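Long-range contacts in possible TctC subunit of the Tripartite Tricarboxylate Transport(TTT) Family (Rhodopseudomonas palustris, PDB 6HKE), which binds malate and probably serves as the periplasmic receptor that delivers C4-dicarboxylates to a tripartite tricarboxylate transporter: residues F13-V18 with T44-P48; T109-V113 with V235-T239; I193-P198 with D274-L278. The protein carries 2 engineered substitutions. All blocks are in the same frame, centred on the assembly; numbering follows the deposited sequence.

In the fold
From the N terminus, contact 1 comes first: the chain runs through strand 18-22 and helix 29-45 and returns so that 44-48 meets 13-18, closing a short loop at one end of the molecule. Contacts 2 and 3 lie about 28 and 29 Å from it, centre to centre, near the malate site. Contact 2 joins strands 102-118 and 236-244 of the sheet, closing an excursion of 121 residues; contact 3 sets helix 193-201 against the loop following helix 266-274, closing one of 75. Their segments alternate along the chain, so the two cross: 109-113, 193-198, 235-239, then 274-278. They touch directly, with Met111 packing on Val194 and Leu278 probably hydrogen-bonded to Thr109 and Glu110.

Contact 1 (F13-V18 with T44-P48)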
loop_
_atom_site.group_PDB
_atom_site.type_symbol
_atom_site.label_atom_id
_atom_site.label_comp_id
_atom_site.label_asym_id
_atom_site.label_seq_id
_atom_site.Cartn_x
_atom_site.Cartn_y
_atom_site.Cartn_z
ATOM N N PHE A 13 1.828 16.170 -25.169
ATOM C CA PHE A 13 1.964 15.756 -23.741
ATOM C C PHE A 13 3.085 14.737 -23.592
ATOM O O PHE A 13 3.159 13.798 -24.356
ATOM C CB PHE A 13 0.691 15.095 -23.199
ATOM C CG PHE A 13 0.862 14.471 -21.836
ATOM C CD1 PHE A 13 0.765 15.239 -20.690
ATOM C CD2 PHE A 13 1.201 13.134 -21.698
ATOM C CE1 PHE A 13 0.952 14.673 -19.432
ATOM C CE2 PHE A 13 1.382 12.566 -20.445
ATOM C CZ PHE A 13 1.265 13.338 -19.310
ATOM N N PRO A 14 3.947 14.819 -22.564
ATOM C CA PRO A 14 4.052 15.997 -21.698
ATOM C C PRO A 14 4.810 17.156 -22.357
ATOM O O PRO A 14 5.527 16.900 -23.284
ATOM C CB PRO A 14 4.818 15.462 -20.479
ATOM C CG PRO A 14 5.633 14.309 -21.021
ATOM C CD PRO A 14 4.807 13.705 -22.133
ATOM N N VAL A 15 4.611 18.377 -21.848
ATOM C CA VAL A 15 5.308 19.646 -22.238
ATOM C C VAL A 15 6.368 20.015 -21.189
ATOM O O VAL A 15 7.134 20.972 -21.412
ATOM C CB VAL A 15 4.282 20.780 -22.408
ATOM C CG1 VAL A 15 4.942 22.143 -22.551
ATOM C CG2 VAL A 15 3.349 20.504 -23.583
ATOM N N ARG A 16 6.425 19.296 -20.074
ATOM C CA ARG A 16 7.349 19.637 -18.962
ATOM C C ARG A 16 7.395 18.471 -17.981
ATOM O O ARG A 16 6.679 17.482 -18.213
ATOM C CB ARG A 16 6.881 20.909 -18.242
ATOM C CG ARG A 16 5.534 20.768 -17.547
ATOM C CD ARG A 16 4.910 22.089 -17.188
ATOM N NE ARG A 16 3.830 21.810 -16.257
ATOM C CZ ARG A 16 2.533 21.746 -16.551
ATOM N NH1 ARG A 16 2.109 21.967 -17.783
ATOM N NH2 ARG A 16 1.662 21.449 -15.595
ATOM N N THR A 17 8.160 18.631 -16.904
ATOM C CA THR A 17 8.334 17.610 -15.846
ATOM C C THR A 17 6.956 17.187 -15.338
ATOM O O THR A 17 6.126 18.068 -15.068
ATOM C CB THR A 17 9.240 18.137 -14.736
ATOM O OG1 THR A 17 10.493 18.402 -15.359
ATOM C CG2 THR A 17 9.419 17.162 -13.598
ATOM N N VAL A 18 6.699 15.880 -15.280
ATOM C CA VAL A 18 5.453 15.334 -14.678
ATOM C C VAL A 18 5.703 15.166 -13.177
ATOM O O VAL A 18 6.766 14.635 -12.816
ATOM C CB VAL A 18 5.029 14.017 -15.343
ATOM C CG1 VAL A 18 3.821 13.410 -14.645
ATOM C CG2 VAL A 18 4.774 14.203 -16.831
ATOM N N THR A 44 9.430 6.639 -22.142
ATOM C CA THR A 44 8.259 6.671 -23.055
ATOM C C THR A 44 7.738 8.107 -23.169
ATOM O O THR A 44 7.329 8.510 -24.257
ATOM C CB THR A 44 7.201 5.659 -22.595
ATOM O OG1 THR A 44 7.892 4.423 -22.538
ATOM C CG2 THR A 44 6.016 5.548 -23.525
ATOM N N LEU A 45 7.726 8.859 -22.080
ATOM C CA LEU A 45 7.081 10.194 -22.061
ATOM C C LEU A 45 7.970 11.248 -22.736
ATOM O O LEU A 45 7.394 12.196 -23.263
ATOM C CB LEU A 45 6.754 10.570 -20.611
ATOM C CG LEU A 45 5.801 9.617 -19.901
ATOM C CD1 LEU A 45 5.522 10.120 -18.508
ATOM C CD2 LEU A 45 4.503 9.438 -20.686
ATOM N N GLY A 46 9.298 11.130 -22.666
ATOM C CA GLY A 46 10.241 12.113 -23.240
ATOM C C GLY A 46 10.468 13.296 -22.310
ATOM O O GLY A 46 11.174 14.243 -22.702
ATOM N N GLN A 47 9.928 13.236 -21.096
ATOM C CA GLN A 47 10.130 14.268 -20.050
ATOM C C GLN A 47 10.455 13.563 -18.738
ATOM O O GLN A 47 9.991 12.460 -18.477
ATOM C CB GLN A 47 8.893 15.172 -19.931
ATOM C CG GLN A 47 8.708 16.135 -21.100
ATOM C CD GLN A 47 9.686 17.288 -21.133
ATOM O OE1 GLN A 47 10.299 17.654 -20.132
ATOM N NE2 GLN A 47 9.833 17.887 -22.302
ATOM N N PRO A 48 11.250 14.182 -17.845
ATOM C CA PRO A 48 11.525 13.574 -16.552
ATOM C C PRO A 48 10.265 13.551 -15.665
ATOM O O PRO A 48 9.311 14.305 -15.902
ATOM C CB PRO A 48 12.654 14.444 -16.003
ATOM C CG PRO A 48 12.409 15.786 -16.613
ATOM C CD PRO A 48 11.868 15.504 -17.998
#
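Gln47 lies along the loop from Pro14 to Thr17, its side chain running past that of Pro14 in the opposite direction. Its CB rests on Pro14 CG at 3.5 Å and borders Arg16 O. CG is anti to the carbonyl carbon (chi1 -72°) and stays over the proline, 3.6 Å from Pro14 CG. There the chain bends at chi2 (-73°), which lays CD alongside the backbone of Arg16. At the tip, OE1 lies 3.7 Å from Arg16 CA, and NE2 is turned toward Val15 O but too far away to bond. The two methylene carbons thus suit the proline ring, and the amide adds packing. Pro14, preceded by a cis peptide, also brings CD to 3.2 Å from Leu45 O, while its CG meets Leu45 CB. Gly46, just after the helix, has a positive phi that favours glycine and brings Gln47 and Pro48 against 14-18. Pro48 accepts the contact's hydrogen bond: Val18 N reaches Pro48 O at 3.1 Å, in the carbonyl plane. Thr17 OG1 sits 3.5 Å from Pro48 CG, where the two side chains cross at about a right angle. Leu45 also touches Ala258 of helix 249-263, and Val18 continues the backbone pairing with Glu50. The contact pairs the entry to the first strand with the helix-to-strand link of a beta-alpha-beta unit, in which helix 29-45 joins the parallel neighbours 18-22 and 49-53, as in alpha/beta domains of periplasmic binding proteins.

Contact 2 (T109-V113 with V235-T239)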
loop_
_atom_site.group_PDB
_atom_site.type_symbol
_atom_site.label_atom_id
_atom_site.label_comp_id
_atom_site.label_asym_id
_atom_site.label_seq_id
_atom_site.Cartn_x
_atom_site.Cartn_y
_atom_site.Cartn_z
ATOM N N THR A 109 1.396 -2.278 -9.225
ATOM C CA THR A 109 1.767 -3.536 -8.552
ATOM C C THR A 109 0.650 -3.973 -7.610
ATOM O O THR A 109 -0.317 -3.206 -7.370
ATOM C CB THR A 109 3.096 -3.393 -7.800
ATOM O OG1 THR A 109 3.529 -4.715 -7.461
ATOM C CG2 THR A 109 3.009 -2.535 -6.552
ATOM N N GLU A 110 0.793 -5.201 -7.133
ATOM C CA GLU A 110 -0.072 -5.838 -6.119
ATOM C C GLU A 110 0.874 -6.685 -5.287
ATOM O O GLU A 110 1.816 -7.256 -5.863
ATOM C CB GLU A 110 -1.178 -6.669 -6.777
ATOM C CG GLU A 110 -2.240 -7.160 -5.805
ATOM C CD GLU A 110 -3.612 -7.374 -6.432
ATOM O OE1 GLU A 110 -3.672 -7.541 -7.690
ATOM O OE2 GLU A 110 -4.624 -7.348 -5.666
ATOM N N MET A 111 0.674 -6.693 -3.980
ATOM C CA MET A 111 1.536 -7.461 -3.066
ATOM C C MET A 111 0.754 -7.804 -1.803
ATOM O O MET A 111 -0.144 -7.068 -1.381
ATOM C CB MET A 111 2.765 -6.619 -2.724
ATOM C CG MET A 111 2.450 -5.418 -1.856
ATOM S SD MET A 111 3.926 -4.410 -1.625
ATOM C CE MET A 111 3.957 -3.451 -3.136
ATOM N N PRO A 112 1.095 -8.932 -1.148
ATOM C CA PRO A 112 0.523 -9.238 0.154
ATOM C C PRO A 112 1.057 -8.332 1.274
ATOM O O PRO A 112 2.089 -7.670 1.145
ATOM C CB PRO A 112 0.894 -10.701 0.369
ATOM C CG PRO A 112 2.176 -10.865 -0.419
ATOM C CD PRO A 112 2.009 -9.976 -1.634
ATOM N N VAL A 113 0.277 -8.318 2.337
ATOM C CA VAL A 113 0.543 -7.663 3.637
ATOM C C VAL A 113 0.945 -8.757 4.632
ATOM O O VAL A 113 0.340 -9.871 4.593
ATOM C CB VAL A 113 -0.723 -6.928 4.100
ATOM C CG1 VAL A 113 -0.693 -6.593 5.582
ATOM C CG2 VAL A 113 -0.963 -5.690 3.260
ATOM N N VAL A 235 -5.367 -9.606 2.742
ATOM C CA VAL A 235 -5.235 -8.221 2.238
ATOM C C VAL A 235 -4.273 -8.285 1.050
ATOM O O VAL A 235 -3.078 -8.628 1.241
ATOM C CB VAL A 235 -4.779 -7.265 3.358
ATOM C CG1 VAL A 235 -4.652 -5.843 2.855
ATOM C CG2 VAL A 235 -5.711 -7.309 4.560
ATOM N N GLY A 236 -4.808 -8.071 -0.148
ATOM C CA GLY A 236 -4.024 -7.875 -1.377
ATOM C C GLY A 236 -3.896 -6.391 -1.609
ATOM O O GLY A 236 -4.939 -5.760 -1.920
ATOM N N ALA A 237 -2.709 -5.839 -1.350
ATOM C CA ALA A 237 -2.449 -4.392 -1.432
ATOM C C ALA A 237 -2.069 -4.050 -2.866
ATOM O O ALA A 237 -0.922 -4.266 -3.251
ATOM C CB ALA A 237 -1.366 -3.994 -0.460
ATOM N N TRP A 238 -3.007 -3.516 -3.626
ATOM C CA TRP A 238 -2.738 -2.972 -4.976
ATOM C C TRP A 238 -2.270 -1.533 -4.798
ATOM O O TRP A 238 -2.700 -0.851 -3.829
ATOM C CB TRP A 238 -3.963 -3.084 -5.886
ATOM C CG TRP A 238 -5.235 -2.589 -5.274
ATOM C CD1 TRP A 238 -6.168 -3.323 -4.602
ATOM C CD2 TRP A 238 -5.728 -1.240 -5.311
ATOM N NE1 TRP A 238 -7.204 -2.517 -4.206
ATOM C CE2 TRP A 238 -6.962 -1.235 -4.631
ATOM C CE3 TRP A 238 -5.243 -0.041 -5.842
ATOM C CZ2 TRP A 238 -7.700 -0.069 -4.441
ATOM C CZ3 TRP A 238 -5.994 1.102 -5.698
ATOM C CH2 TRP A 238 -7.206 1.086 -4.999
ATOM N N THR A 239 -1.372 -1.111 -5.673
ATOM C CA THR A 239 -0.933 0.296 -5.778
ATOM C C THR A 239 -1.257 0.754 -7.199
ATOM O O THR A 239 -1.027 -0.029 -8.126
ATOM C CB THR A 239 0.528 0.394 -5.340
ATOM O OG1 THR A 239 0.496 0.202 -3.921
ATOM C CG2 THR A 239 1.190 1.702 -5.717
#
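Val113 holds CG1 anti to the backbone N (chi1 163°), which stands its CG2 beside that N, anti to the carbonyl carbon, where it meets Val235 CG1 at 3.7 Å. Met111 places CG between its backbone N and carbonyl carbon (chi1 69°), where it lies 4.3 Å from Ala237 CB. Ala237 suits this position because its small CB fits beside both Met111 and Val113. In the antiparallel ladder, Met111 and Ala237 form a hydrogen-bonded pair, Met111 N to Ala237 O at 3.0 Å and Ala237 N to Met111 O at 2.8 Å; in the first the donor lies above the carbonyl plane. Thr239 N reaches Thr109 O at 2.9 Å, whereas the return bond from Thr109 N to Thr239 O is weak. Pro112 faces Gly236 as a non-hydrogen-bonded pair, so the lack of an N-H costs nothing in the pairing with strand 236-244. Glu110 and Trp238 form another such pair on the same face, with Glu110 OE2 at the edge of the indole, near its plane. Thr109 and Thr239 lie side by side, pointing the same way, Thr109 CG2 to Thr239 CB 4.0 Å. Thr109 OG1 bonds to Leu278 O, and Trp238 NE1 to Glu297. Across the strands the polar bonding is thus left to the backbone, while Met111, Ala237 and Thr239 touch Gln192 and Thr239 also lies by His80, two malate-binding residues that this pairing probably helps to position.

Contact 3 (I193-P198 with D274-L278); sequences IVNAVP and DLGAL
Gly276 turns a bare alpha carbon to Ile193, whose CD1 comes within 4.0 Å of Gly276 CA in the place a larger residue's CB would need. The glycine has a positive phi and is the C-prime residue of the Schellman motif ending helix 266-274, so the same residue type serves both the turn and the packing. Ile193 CG2 lies over the Gly276-Ala277 peptide, 3.4 Å from Gly276 O, while CG1, anti to the backbone N (chi1 -169°), carries CD1 toward the glycine. An alanine at Ile193 would remove CG1, CG2 and CD1, and is likely to leave Gly276 and its carbonyl without their apolar cover. Leu275 O looks toward the first turn of helix 193-201 and meets Val194 CA at 3.3 Å in a CA-H...O contact; Val194 N is also near, but its angle is too poor for a hydrogen bond. Val194 CG1 touches both Leu275 CB, at 3.7 Å, and Ala277 CB, at 3.6 Å, a place suited to a short branched side chain. Farther along the helix, Leu275 CD2 reaches Val197 CG1 and Pro198 CG, each at 4.1 Å, crossing the proline at about a right angle. Val194 also touches Pro29 of helix 29-45. Ile193 packs on Met111 of strand 102-118, and on the loop side Ala277 packs on Thr109 of the same strand.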
loop_
_atom_site.group_PDB
_atom_site.type_symbol
_atom_site.label_atom_id
_atom_site.label_comp_id
_atom_site.label_asym_id
_atom_site.label_seq_id
_atom_site.Cartn_x
_atom_site.Cartn_y
_atom_site.Cartn_z
ATOM N N ILE A 193 4.704 -6.202 1.779
ATOM C CA ILE A 193 5.870 -7.118 1.725
ATOM C C ILE A 193 7.118 -6.359 1.244
ATOM O O ILE A 193 8.195 -6.650 1.793
ATOM C CB ILE A 193 5.522 -8.359 0.872
ATOM C CG1 ILE A 193 6.580 -9.451 1.018
ATOM C CG2 ILE A 193 5.292 -7.993 -0.577
ATOM C CD1 ILE A 193 6.147 -10.786 0.478
ATOM N N VAL A 194 7.014 -5.441 0.275
ATOM C CA VAL A 194 8.212 -4.712 -0.257
ATOM C C VAL A 194 8.875 -3.905 0.861
ATOM O O VAL A 194 10.075 -3.805 0.855
ATOM C CB VAL A 194 7.931 -3.807 -1.473
ATOM C CG1 VAL A 194 7.493 -4.615 -2.675
ATOM C CG2 VAL A 194 6.935 -2.718 -1.163
ATOM N N ASN A 195 8.125 -3.356 1.802
ATOM C CA ASN A 195 8.751 -2.670 2.956
ATOM C C ASN A 195 9.366 -3.694 3.913
ATOM O O ASN A 195 10.465 -3.421 4.427
ATOM C CB ASN A 195 7.761 -1.822 3.739
ATOM C CG ASN A 195 8.469 -0.745 4.527
ATOM O OD1 ASN A 195 9.426 -0.147 4.037
ATOM N ND2 ASN A 195 7.996 -0.493 5.735
ATOM N N ALA A 196 8.680 -4.809 4.165
ATOM C CA ALA A 196 9.016 -5.753 5.254
ATOM C C ALA A 196 10.260 -6.584 4.888
ATOM O O ALA A 196 11.014 -6.961 5.808
ATOM C CB ALA A 196 7.831 -6.635 5.539
ATOM N N VAL A 197 10.471 -6.874 3.602
ATOM C CA VAL A 197 11.411 -7.954 3.190
ATOM C C VAL A 197 12.816 -7.593 3.651
ATOM O O VAL A 197 13.436 -8.408 4.315
ATOM C CB VAL A 197 11.337 -8.298 1.687
ATOM C CG1 VAL A 197 12.679 -8.783 1.150
ATOM C CG2 VAL A 197 10.270 -9.349 1.432
ATOM N N PRO A 198 13.359 -6.395 3.333
ATOM C CA PRO A 198 14.738 -6.065 3.693
ATOM C C PRO A 198 15.006 -6.153 5.207
ATOM O O PRO A 198 16.078 -6.583 5.574
ATOM C CB PRO A 198 14.933 -4.629 3.169
ATOM C CG PRO A 198 13.840 -4.451 2.120
ATOM C CD PRO A 198 12.689 -5.295 2.619
ATOM N N ASP A 274 11.790 -9.355 -6.469
ATOM C CA ASP A 274 12.763 -9.651 -5.371
ATOM C C ASP A 274 12.216 -9.199 -4.004
ATOM O O ASP A 274 12.672 -9.715 -2.970
ATOM C CB ASP A 274 14.113 -8.954 -5.566
ATOM C CG ASP A 274 15.020 -9.584 -6.607
ATOM O OD1 ASP A 274 14.847 -10.804 -6.909
ATOM O OD2 ASP A 274 15.891 -8.846 -7.124
ATOM N N LEU A 275 11.315 -8.228 -3.986
ATOM C CA LEU A 275 10.762 -7.667 -2.732
ATOM C C LEU A 275 9.342 -8.204 -2.523
ATOM O O LEU A 275 8.665 -7.694 -1.631
ATOM C CB LEU A 275 10.816 -6.142 -2.836
ATOM C CG LEU A 275 12.221 -5.524 -2.905
ATOM C CD1 LEU A 275 12.151 -4.021 -3.142
ATOM C CD2 LEU A 275 13.003 -5.795 -1.633
ATOM N N GLY A 276 8.905 -9.194 -3.322
ATOM C CA GLY A 276 7.680 -9.988 -3.088
ATOM C C GLY A 276 6.424 -9.381 -3.701
ATOM O O GLY A 276 5.329 -9.905 -3.423
ATOM N N ALA A 277 6.569 -8.326 -4.503
ATOM C CA ALA A 277 5.500 -7.641 -5.268
ATOM C C ALA A 277 5.302 -8.323 -6.623
ATOM O O ALA A 277 6.290 -8.849 -7.171
ATOM C CB ALA A 277 5.882 -6.191 -5.439
ATOM N N LEU A 278 4.083 -8.296 -7.166
ATOM C CA LEU A 278 3.788 -8.850 -8.518
ATOM C C LEU A 278 3.952 -7.757 -9.570
ATOM O O LEU A 278 3.596 -6.605 -9.298
ATOM C CB LEU A 278 2.363 -9.406 -8.572
ATOM C CG LEU A 278 2.039 -10.509 -7.562
ATOM C CD1 LEU A 278 0.589 -10.966 -7.716
ATOM C CD2 LEU A 278 2.993 -11.681 -7.708
#